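Local coordinates for protein subclass B1 metallo-beta-lactamase (PDB 6T5L) that hydrolyses beta-lactam antibiotics, probably including carbapenems, at an active site that binds two zinc ions, at residues S31-E36 and P171-V176; F65-D70 and I90-T95; I113-S118 and N134-F139. All coordinates share one frame; numbering follows the deposited sequence.

Contact 1 (S31-E36 and P171-V176)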
loop_
_atom_site.group_PDB
_atom_site.type_symbol
_atom_site.label_atom_id
_atom_site.label_comp_id
_atom_site.label_asym_id
_atom_site.label_seq_id
_atom_site.Cartn_x
_atom_site.Cartn_y
_atom_site.Cartn_z
ATOM N N SER A 31 -15.173 -0.494 -4.147
ATOM C CA SER A 31 -15.951 0.486 -4.922
ATOM C C SER A 31 -15.753 0.136 -6.402
ATOM O O SER A 31 -15.091 -0.859 -6.735
ATOM C CB SER A 31 -15.466 1.922 -4.671
ATOM O OG SER A 31 -14.136 2.102 -5.306
ATOM N N ASN A 32 -16.187 1.042 -7.281
ATOM C CA ASN A 32 -15.970 0.850 -8.706
ATOM C C ASN A 32 -14.487 1.003 -9.073
ATOM O O ASN A 32 -14.033 0.377 -10.027
ATOM C CB ASN A 32 -16.869 1.813 -9.503
ATOM C CG ASN A 32 -18.381 1.519 -9.286
ATOM O OD1 ASN A 32 -18.784 0.354 -9.147
ATOM N ND2 ASN A 32 -19.201 2.560 -9.268
ATOM N N HIS A 33 -13.703 1.765 -8.318
ATOM C CA HIS A 33 -12.305 1.946 -8.660
ATOM C C HIS A 33 -11.329 1.332 -7.673
ATOM O O HIS A 33 -10.115 1.394 -7.909
ATOM C CB HIS A 33 -11.973 3.436 -8.773
ATOM C CG HIS A 33 -12.872 4.173 -9.700
ATOM N ND1 HIS A 33 -12.838 4.008 -11.065
ATOM C CD2 HIS A 33 -13.865 5.062 -9.453
ATOM C CE1 HIS A 33 -13.769 4.764 -11.623
ATOM N NE2 HIS A 33 -14.396 5.420 -10.668
ATOM N N ILE A 34 -11.797 0.804 -6.554
ATOM C CA ILE A 34 -10.897 0.533 -5.452
ATOM C C ILE A 34 -11.058 -0.909 -5.018
ATOM O O ILE A 34 -12.097 -1.286 -4.494
ATOM C CB ILE A 34 -11.135 1.470 -4.250
ATOM C CG1 ILE A 34 -10.749 2.890 -4.570
ATOM C CG2 ILE A 34 -10.401 0.914 -3.006
ATOM C CD1 ILE A 34 -9.316 3.130 -4.776
ATOM N N TYR A 35 -9.984 -1.644 -5.104
ATOM C CA TYR A 35 -9.877 -3.038 -4.737
ATOM C C TYR A 35 -8.764 -3.121 -3.694
ATOM O O TYR A 35 -7.818 -2.334 -3.737
ATOM C CB TYR A 35 -9.515 -3.896 -5.978
ATOM C CG TYR A 35 -10.560 -3.942 -7.110
ATOM C CD1 TYR A 35 -10.746 -2.877 -7.939
ATOM C CD2 TYR A 35 -11.269 -5.097 -7.375
ATOM C CE1 TYR A 35 -11.657 -2.902 -8.943
ATOM C CE2 TYR A 35 -12.222 -5.149 -8.413
ATOM C CZ TYR A 35 -12.403 -4.044 -9.193
ATOM O OH TYR A 35 -13.306 -4.040 -10.237
ATOM N N GLU A 36 -8.923 -4.022 -2.736
ATOM C CA GLU A 36 -7.953 -4.339 -1.702
ATOM C C GLU A 36 -7.381 -5.731 -2.006
ATOM O O GLU A 36 -8.138 -6.679 -2.318
ATOM C CB GLU A 36 -8.639 -4.321 -0.332
ATOM C CG GLU A 36 -7.746 -4.713 0.839
ATOM C CD GLU A 36 -8.445 -5.039 2.144
ATOM O OE1 GLU A 36 -7.852 -4.617 3.155
ATOM O OE2 GLU A 36 -9.510 -5.735 2.213
ATOM N N PRO A 171 -8.852 10.489 -4.819
ATOM C CA PRO A 171 -9.988 11.321 -4.383
ATOM C C PRO A 171 -11.330 10.973 -4.995
ATOM O O PRO A 171 -12.349 11.264 -4.361
ATOM C CB PRO A 171 -9.571 12.762 -4.776
ATOM C CG PRO A 171 -8.419 12.606 -5.786
ATOM C CD PRO A 171 -7.762 11.307 -5.392
ATOM N N GLU A 172 -11.384 10.412 -6.198
ATOM C CA GLU A 172 -12.669 10.116 -6.837
ATOM C C GLU A 172 -13.505 9.159 -5.987
ATOM O O GLU A 172 -14.727 9.299 -5.894
ATOM C CB GLU A 172 -12.431 9.551 -8.241
ATOM C CG GLU A 172 -13.680 9.379 -9.072
ATOM C CD GLU A 172 -14.379 10.690 -9.299
ATOM O OE1 GLU A 172 -13.738 11.644 -9.799
ATOM O OE2 GLU A 172 -15.563 10.760 -8.931
ATOM N N ASP A 173 -12.874 8.205 -5.320
ATOM C CA ASP A 173 -13.617 7.308 -4.439
ATOM C C ASP A 173 -13.317 7.596 -2.974
ATOM O O ASP A 173 -13.442 6.695 -2.147
ATOM C CB ASP A 173 -13.286 5.839 -4.744
ATOM C CG ASP A 173 -14.033 5.293 -5.942
ATOM O OD1 ASP A 173 -14.796 6.060 -6.546
ATOM O OD2 ASP A 173 -13.899 4.066 -6.231
ATOM N N ASN A 174 -12.771 8.763 -2.663
ATOM C CA ASN A 174 -12.485 9.162 -1.267
ATOM C C ASN A 174 -11.694 8.087 -0.506
ATOM O O ASN A 174 -12.015 7.706 0.630
ATOM C CB ASN A 174 -13.779 9.480 -0.518
ATOM C CG ASN A 174 -14.598 10.594 -1.164
ATOM O OD1 ASN A 174 -15.595 10.341 -1.801
ATOM N ND2 ASN A 174 -14.186 11.822 -0.973
ATOM N N ALA A 175 -10.662 7.574 -1.152
ATOM C CA ALA A 175 -10.009 6.364 -0.697
ATOM C C ALA A 175 -8.562 6.631 -0.317
ATOM O O ALA A 175 -7.811 7.251 -1.091
ATOM C CB ALA A 175 -10.087 5.298 -1.795
ATOM N N VAL A 176 -8.155 6.120 0.840
ATOM C CA VAL A 176 -6.789 6.312 1.329
ATOM C C VAL A 176 -6.196 4.942 1.607
ATOM O O VAL A 176 -6.805 4.150 2.339
ATOM C CB VAL A 176 -6.780 7.174 2.595
ATOM C CG1 VAL A 176 -5.338 7.388 3.086
ATOM C CG2 VAL A 176 -7.473 8.545 2.372
#
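H33 and D173 face each other with their CA atoms 6.9 Å apart, and no backbone hydrogen bond joins the two segments. D173 bridges them. Its CG lies beside its own backbone N (chi1 -80°), and the carboxylate reaches across to the turn formed by S31 to H33. In this turn H33 N points at S31 OG, which fits an ST turn. The same N-H also meets D173 OD2 at 3.1 Å, with a bent angle of 143°. S31 OG and D173 OD2 are modelled too close together, so the exact place of both oxygens is doubtful.

The side chains of H33 and D173 cross at about a right angle, and their ring and carboxylate planes are 43° apart. H33 CD2 comes to 3.2 Å from D173 OD1, which sits near the ring plane at the edge. The other side of the imidazole is tied elsewhere: ND1 is hydrogen-bonded to L57 O, on strand 49-58. Next along the strand, I34 CG1 packs on A175 CB at 3.7 Å, and I34 CD1 touches the same methyl.

The contact joins the start of strand 34-41 to the end of the 167-170/175-179 hairpin, where N174 and A175 form a G1 beta bulge opposite F170. It thus bridges the two sheets of the metallo-beta-lactamase fold near one end. The carboxylate may polarise the imidazole toward positive charge, though the protonation of H33 is not seen.

Contact 2 (F65-D70 and I90-T95)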
loop_
_atom_site.group_PDB
_atom_site.type_symbol
_atom_site.label_atom_id
_atom_site.label_comp_id
_atom_site.label_asym_id
_atom_site.label_seq_id
_atom_site.Cartn_x
_atom_site.Cartn_y
_atom_site.Cartn_z
ATOM N N PHE A 65 -0.660 -0.170 -4.991
ATOM C CA PHE A 65 0.080 0.252 -3.812
ATOM C C PHE A 65 0.488 -1.025 -3.090
ATOM O O PHE A 65 -0.386 -1.797 -2.672
ATOM C CB PHE A 65 -0.785 1.156 -2.905
ATOM C CG PHE A 65 -0.983 2.522 -3.450
ATOM C CD1 PHE A 65 -2.054 2.813 -4.285
ATOM C CD2 PHE A 65 -0.064 3.493 -3.184
ATOM C CE1 PHE A 65 -2.227 4.099 -4.808
ATOM C CE2 PHE A 65 -0.200 4.762 -3.717
ATOM C CZ PHE A 65 -1.288 5.078 -4.526
ATOM N N ASP A 66 1.794 -1.231 -2.921
ATOM C CA ASP A 66 2.334 -2.438 -2.313
ATOM C C ASP A 66 2.242 -3.741 -3.114
ATOM O O ASP A 66 1.155 -4.113 -3.581
ATOM C CB ASP A 66 1.753 -2.712 -0.941
ATOM C CG ASP A 66 2.288 -1.769 0.137
ATOM O OD1 ASP A 66 2.953 -0.737 -0.217
ATOM O OD2 ASP A 66 2.019 -2.066 1.332
ATOM N N THR A 67 3.376 -4.286 -3.514
ATOM C CA THR A 67 3.311 -5.670 -3.967
ATOM C C THR A 67 2.682 -6.542 -2.886
ATOM O O THR A 67 2.848 -6.268 -1.695
ATOM C CB THR A 67 4.686 -6.215 -4.372
ATOM O OG1 THR A 67 5.490 -6.530 -3.218
ATOM C CG2 THR A 67 5.405 -5.196 -5.279
ATOM N N PRO A 68 1.923 -7.566 -3.267
ATOM C CA PRO A 68 1.728 -8.727 -2.381
ATOM C C PRO A 68 3.076 -9.290 -1.940
ATOM O O PRO A 68 4.134 -8.923 -2.462
ATOM C CB PRO A 68 0.954 -9.747 -3.237
ATOM C CG PRO A 68 0.383 -8.953 -4.434
ATOM C CD PRO A 68 1.359 -7.767 -4.630
ATOM N N THR A 69 3.027 -10.221 -0.974
ATOM C CA THR A 69 4.184 -10.490 -0.129
ATOM C C THR A 69 5.276 -11.279 -0.847
ATOM O O THR A 69 6.433 -11.265 -0.394
ATOM C CB THR A 69 3.761 -11.266 1.139
ATOM O OG1 THR A 69 2.915 -12.356 0.778
ATOM C CG2 THR A 69 3.013 -10.355 2.119
ATOM N N ASP A 70 4.962 -11.975 -1.943
ATOM C CA ASP A 70 6.013 -12.703 -2.634
ATOM C C ASP A 70 5.719 -12.793 -4.130
ATOM O O ASP A 70 4.682 -12.316 -4.623
ATOM C CB ASP A 70 6.189 -14.092 -2.018
ATOM C CG ASP A 70 4.945 -14.923 -2.128
ATOM O OD1 ASP A 70 4.057 -14.548 -2.912
ATOM O OD2 ASP A 70 4.825 -15.930 -1.411
ATOM N N ILE A 90 -0.162 0.093 -14.720
ATOM C CA ILE A 90 0.723 1.127 -15.240
ATOM C C ILE A 90 1.749 1.590 -14.238
ATOM O O ILE A 90 2.631 2.384 -14.600
ATOM C CB ILE A 90 -0.033 2.372 -15.769
ATOM C CG1 ILE A 90 -0.940 3.032 -14.711
ATOM C CG2 ILE A 90 -0.926 1.949 -16.923
ATOM C CD1 ILE A 90 -1.542 4.391 -15.214
ATOM N N GLY A 91 1.709 1.102 -13.013
ATOM C CA GLY A 91 2.664 1.590 -12.033
ATOM C C GLY A 91 2.512 0.855 -10.721
ATOM O O GLY A 91 1.404 0.519 -10.333
ATOM N N LEU A 92 3.615 0.670 -10.026
ATOM C CA LEU A 92 3.657 0.100 -8.693
ATOM C C LEU A 92 4.253 1.129 -7.733
ATOM O O LEU A 92 5.305 1.728 -8.012
ATOM C CB LEU A 92 4.495 -1.167 -8.693
ATOM C CG LEU A 92 4.845 -1.693 -7.323
ATOM C CD1 LEU A 92 3.707 -2.323 -6.621
ATOM C CD2 LEU A 92 5.973 -2.708 -7.602
ATOM N N ILE A 93 3.577 1.350 -6.593
ATOM C CA ILE A 93 4.056 2.251 -5.579
ATOM C C ILE A 93 4.220 1.478 -4.294
ATOM O O ILE A 93 3.275 1.274 -3.539
ATOM C CB ILE A 93 3.103 3.459 -5.357
ATOM C CG1 ILE A 93 2.866 4.188 -6.680
ATOM C CG2 ILE A 93 3.670 4.343 -4.267
ATOM C CD1 ILE A 93 1.636 4.989 -6.725
ATOM N N PRO A 94 5.448 1.079 -3.957
ATOM C CA PRO A 94 5.681 0.517 -2.623
ATOM C C PRO A 94 5.670 1.625 -1.576
ATOM O O PRO A 94 6.363 2.623 -1.736
ATOM C CB PRO A 94 7.063 -0.133 -2.736
ATOM C CG PRO A 94 7.629 0.250 -4.077
ATOM C CD PRO A 94 6.677 1.244 -4.734
ATOM N N THR A 95 4.910 1.442 -0.493
ATOM C CA THR A 95 4.642 2.551 0.429
ATOM C C THR A 95 5.718 2.675 1.505
ATOM O O THR A 95 5.753 3.715 2.178
ATOM C CB THR A 95 3.241 2.436 1.096
ATOM O OG1 THR A 95 3.154 1.229 1.868
ATOM C CG2 THR A 95 2.166 2.508 0.035
#
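F65 and I93 form a parallel bridge, and the backbone bonding here is brief. D66 N donates to I93 O at 3.0 Å. F65 CA adds a CA-H...O contact to the same oxygen.

The polar side-chain contact belongs to D66. Its CG stands beside the backbone N (chi1 -74°), which swings the carboxylate over to T95. OD1 takes the backbone N-H of T95 at 2.9 Å, nearly along its C-O axis. T95 OG1 is also 2.9 Å from OD1, but its proton has another acceptor within reach.

The two segments belong to a beta-alpha-beta crossover: strand 61-65, helix 71-83, then the parallel strand 88-93. D70 is the N-cap of that helix, with OD1 bonded to S73 N. T95 directly precedes H96, which binds one zinc ion together with H98 and H161. D66 lies about 7 Å from a zinc ion by its side chain, so its grip on T95 is consistent with a second-shell part in placing the metal loop.

Apolar packing flanks the bridge. The F65 ring lies alongside I93, with CE2 3.5 Å from I93 CD1, and T95 CG2 meets that ring at its edge. L92 turns its two methyls to T67, where CD2 presses on T67 CG2 at a tight 3.5 Å. F108 of helix 105-110 packs on both T67 and L92.

Contact 3 (I113-S118 and N134-F139)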
loop_
_atom_site.group_PDB
_atom_site.type_symbol
_atom_site.label_atom_id
_atom_site.label_comp_id
_atom_site.label_asym_id
_atom_site.label_seq_id
_atom_site.Cartn_x
_atom_site.Cartn_y
_atom_site.Cartn_z
ATOM N N ILE A 113 6.373 -3.428 -15.283
ATOM C CA ILE A 113 5.533 -2.452 -14.587
ATOM C C ILE A 113 6.428 -1.403 -13.955
ATOM O O ILE A 113 7.265 -1.716 -13.104
ATOM C CB ILE A 113 4.664 -3.126 -13.523
ATOM C CG1 ILE A 113 3.683 -4.117 -14.210
ATOM C CG2 ILE A 113 3.867 -2.095 -12.737
ATOM C CD1 ILE A 113 3.145 -5.182 -13.258
ATOM N N GLN A 114 6.284 -0.160 -14.389
ATOM C CA GLN A 114 7.075 0.923 -13.817
ATOM C C GLN A 114 6.869 1.026 -12.301
ATOM O O GLN A 114 5.740 1.058 -11.806
ATOM C CB GLN A 114 6.710 2.249 -14.463
ATOM C CG GLN A 114 7.581 3.396 -14.016
ATOM C CD GLN A 114 9.058 3.136 -14.327
ATOM O OE1 GLN A 114 9.424 2.916 -15.475
ATOM N NE2 GLN A 114 9.908 3.199 -13.303
ATOM N N THR A 115 7.980 1.067 -11.575
ATOM C CA THR A 115 7.999 1.339 -10.149
ATOM C C THR A 115 8.130 2.835 -9.888
ATOM O O THR A 115 8.977 3.503 -10.490
ATOM C CB THR A 115 9.180 0.607 -9.502
ATOM O OG1 THR A 115 8.993 -0.779 -9.745
ATOM C CG2 THR A 115 9.233 0.833 -8.017
ATOM N N TYR A 116 7.313 3.337 -8.979
ATOM C CA TYR A 116 7.385 4.722 -8.513
ATOM C C TYR A 116 7.629 4.714 -7.018
ATOM O O TYR A 116 6.825 4.148 -6.276
ATOM C CB TYR A 116 6.082 5.462 -8.786
ATOM C CG TYR A 116 5.757 5.682 -10.242
ATOM C CD1 TYR A 116 5.136 4.696 -10.957
ATOM C CD2 TYR A 116 6.100 6.858 -10.902
ATOM C CE1 TYR A 116 4.814 4.850 -12.274
ATOM C CE2 TYR A 116 5.788 7.028 -12.233
ATOM C CZ TYR A 116 5.138 5.993 -12.908
ATOM O OH TYR A 116 4.756 6.065 -14.221
ATOM N N VAL A 117 8.722 5.313 -6.558
ATOM C CA VAL A 117 9.076 5.165 -5.153
ATOM C C VAL A 117 9.780 6.412 -4.661
ATOM O O VAL A 117 10.401 7.178 -5.432
ATOM C CB VAL A 117 9.934 3.882 -4.963
ATOM C CG1 VAL A 117 11.130 3.917 -5.907
ATOM C CG2 VAL A 117 10.381 3.676 -3.494
ATOM N N SER A 118 9.630 6.650 -3.377
ATOM C CA SER A 118 10.197 7.848 -2.808
ATOM C C SER A 118 11.697 7.660 -2.652
ATOM O O SER A 118 12.207 6.538 -2.524
ATOM C CB SER A 118 9.560 8.160 -1.440
ATOM O OG SER A 118 10.221 7.495 -0.382
ATOM N N ASN A 134 15.247 -2.760 -12.150
ATOM C CA ASN A 134 14.804 -1.834 -13.179
ATOM C C ASN A 134 14.903 -0.394 -12.678
ATOM O O ASN A 134 14.550 -0.114 -11.520
ATOM C CB ASN A 134 13.329 -2.116 -13.591
ATOM C CG ASN A 134 13.224 -3.203 -14.640
ATOM O OD1 ASN A 134 14.228 -3.589 -15.177
ATOM N ND2 ASN A 134 12.000 -3.653 -14.971
ATOM N N PRO A 135 15.279 0.551 -13.551
ATOM C CA PRO A 135 15.280 1.971 -13.149
ATOM C C PRO A 135 13.918 2.409 -12.626
ATOM O O PRO A 135 12.860 2.121 -13.219
ATOM C CB PRO A 135 15.672 2.702 -14.446
ATOM C CG PRO A 135 16.599 1.719 -15.143
ATOM C CD PRO A 135 15.851 0.387 -14.911
ATOM N N THR A 136 13.952 3.103 -11.485
ATOM C CA THR A 136 12.740 3.597 -10.854
ATOM C C THR A 136 12.444 5.048 -11.269
ATOM O O THR A 136 13.311 5.781 -11.733
ATOM C CB THR A 136 12.891 3.522 -9.318
ATOM O OG1 THR A 136 14.076 4.241 -8.923
ATOM C CG2 THR A 136 13.018 2.064 -8.835
ATOM N N LYS A 137 11.197 5.452 -11.082
ATOM C CA LYS A 137 10.805 6.855 -11.140
ATOM C C LYS A 137 10.665 7.321 -9.694
ATOM O O LYS A 137 9.932 6.705 -8.916
ATOM C CB LYS A 137 9.516 7.044 -11.958
ATOM C CG LYS A 137 9.908 7.271 -13.435
ATOM C CD LYS A 137 8.802 7.107 -14.428
ATOM C CE LYS A 137 9.189 7.810 -15.721
ATOM N NZ LYS A 137 8.415 7.379 -16.905
ATOM N N ASP A 138 11.438 8.334 -9.306
ATOM C CA ASP A 138 11.613 8.681 -7.895
ATOM C C ASP A 138 10.890 9.967 -7.521
ATOM O O ASP A 138 10.762 10.873 -8.334
ATOM C CB ASP A 138 13.093 8.845 -7.549
ATOM C CG ASP A 138 13.920 7.650 -7.985
ATOM O OD1 ASP A 138 13.312 6.592 -8.270
ATOM O OD2 ASP A 138 15.158 7.766 -8.023
ATOM N N PHE A 139 10.469 10.081 -6.266
ATOM C CA PHE A 139 9.829 11.314 -5.853
ATOM C C PHE A 139 10.257 11.663 -4.442
ATOM O O PHE A 139 10.612 10.793 -3.641
ATOM C CB PHE A 139 8.293 11.223 -5.962
ATOM C CG PHE A 139 7.638 10.179 -5.057
ATOM C CD1 PHE A 139 7.506 8.884 -5.465
ATOM C CD2 PHE A 139 7.153 10.526 -3.800
ATOM C CE1 PHE A 139 6.906 7.920 -4.668
ATOM C CE2 PHE A 139 6.536 9.573 -3.002
ATOM C CZ PHE A 139 6.401 8.275 -3.447
HETATM O O HOH W 1 9.905 -2.078 -13.958
HETATM O O HOH W 2 11.899 1.202 -15.618
HETATM O O HOH W 3 10.666 -0.058 -12.597
HETATM O O HOH W 4 12.029 -1.205 -10.509
#
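P135 O is gripped by three donors. Q114 NE2 reaches it at 3.1 Å in the carbonyl plane, on a lone pair. Water 2 and water 3 also donate to it. Water 2 links on to Q114 OE1, while water 3 accepts from T115 N. The Q114 chain leaves with CG anti to its N (chi1 -174°) and bends at chi2, which brings the amide between the two segments. NE2 also donates to T115 O. That oxygen takes a second bond, almost straight, from K137 N at 3.0 Å. The amide is therefore held at both ends and its rotation is fixed.

Parallel pairing follows: V117 N bonds to K137 O, and F139 N to V117 O. The short strands 116-118 and 137-139 run at 33° to each other.

On one face, Y116 and K137 lie side by side and point the same way. K137 CB is 3.6 Å from Y116 CD2, and its CD rests near CE2. F139 CG sits between its own N and carbonyl carbon (chi1 63°), which brings the ring over the neighbouring strand. S118 CB makes a CH-pi contact 3.9 Å from the ring centroid. On the other face, V117 CG1 packs on T136 CB at 3.9 Å. I122 of helix 119-127 covers both.

This is the two-stranded parallel pair of a beta-alpha-beta unit. Backbone bonds run along the pair from K137 N to T115 O onward. Before them, the Q114 amide and waters bridge the two segments, so part of the join there is made through solvent.

Overall arrangement
From the N terminus, residues 31-36 come first, but contact 1 closes only when the chain reaches 171-176, so it makes the longest loop. Contacts 2 and 3 are both nested inside it and follow one another in series. Contact 2 closes a short loop around helix 71-83. Contact 3 then closes another around helix 119-127. Contacts 2 and 3 touch: L92 pairs through its backbone with Q114 and Y116, so the two-stranded pair continues from strand 88-93, at the edge of the N-terminal sheet. Contact 1 lies apart, its centre about 16 Å from that of contact 2, and ties this sheet to the C-terminal one.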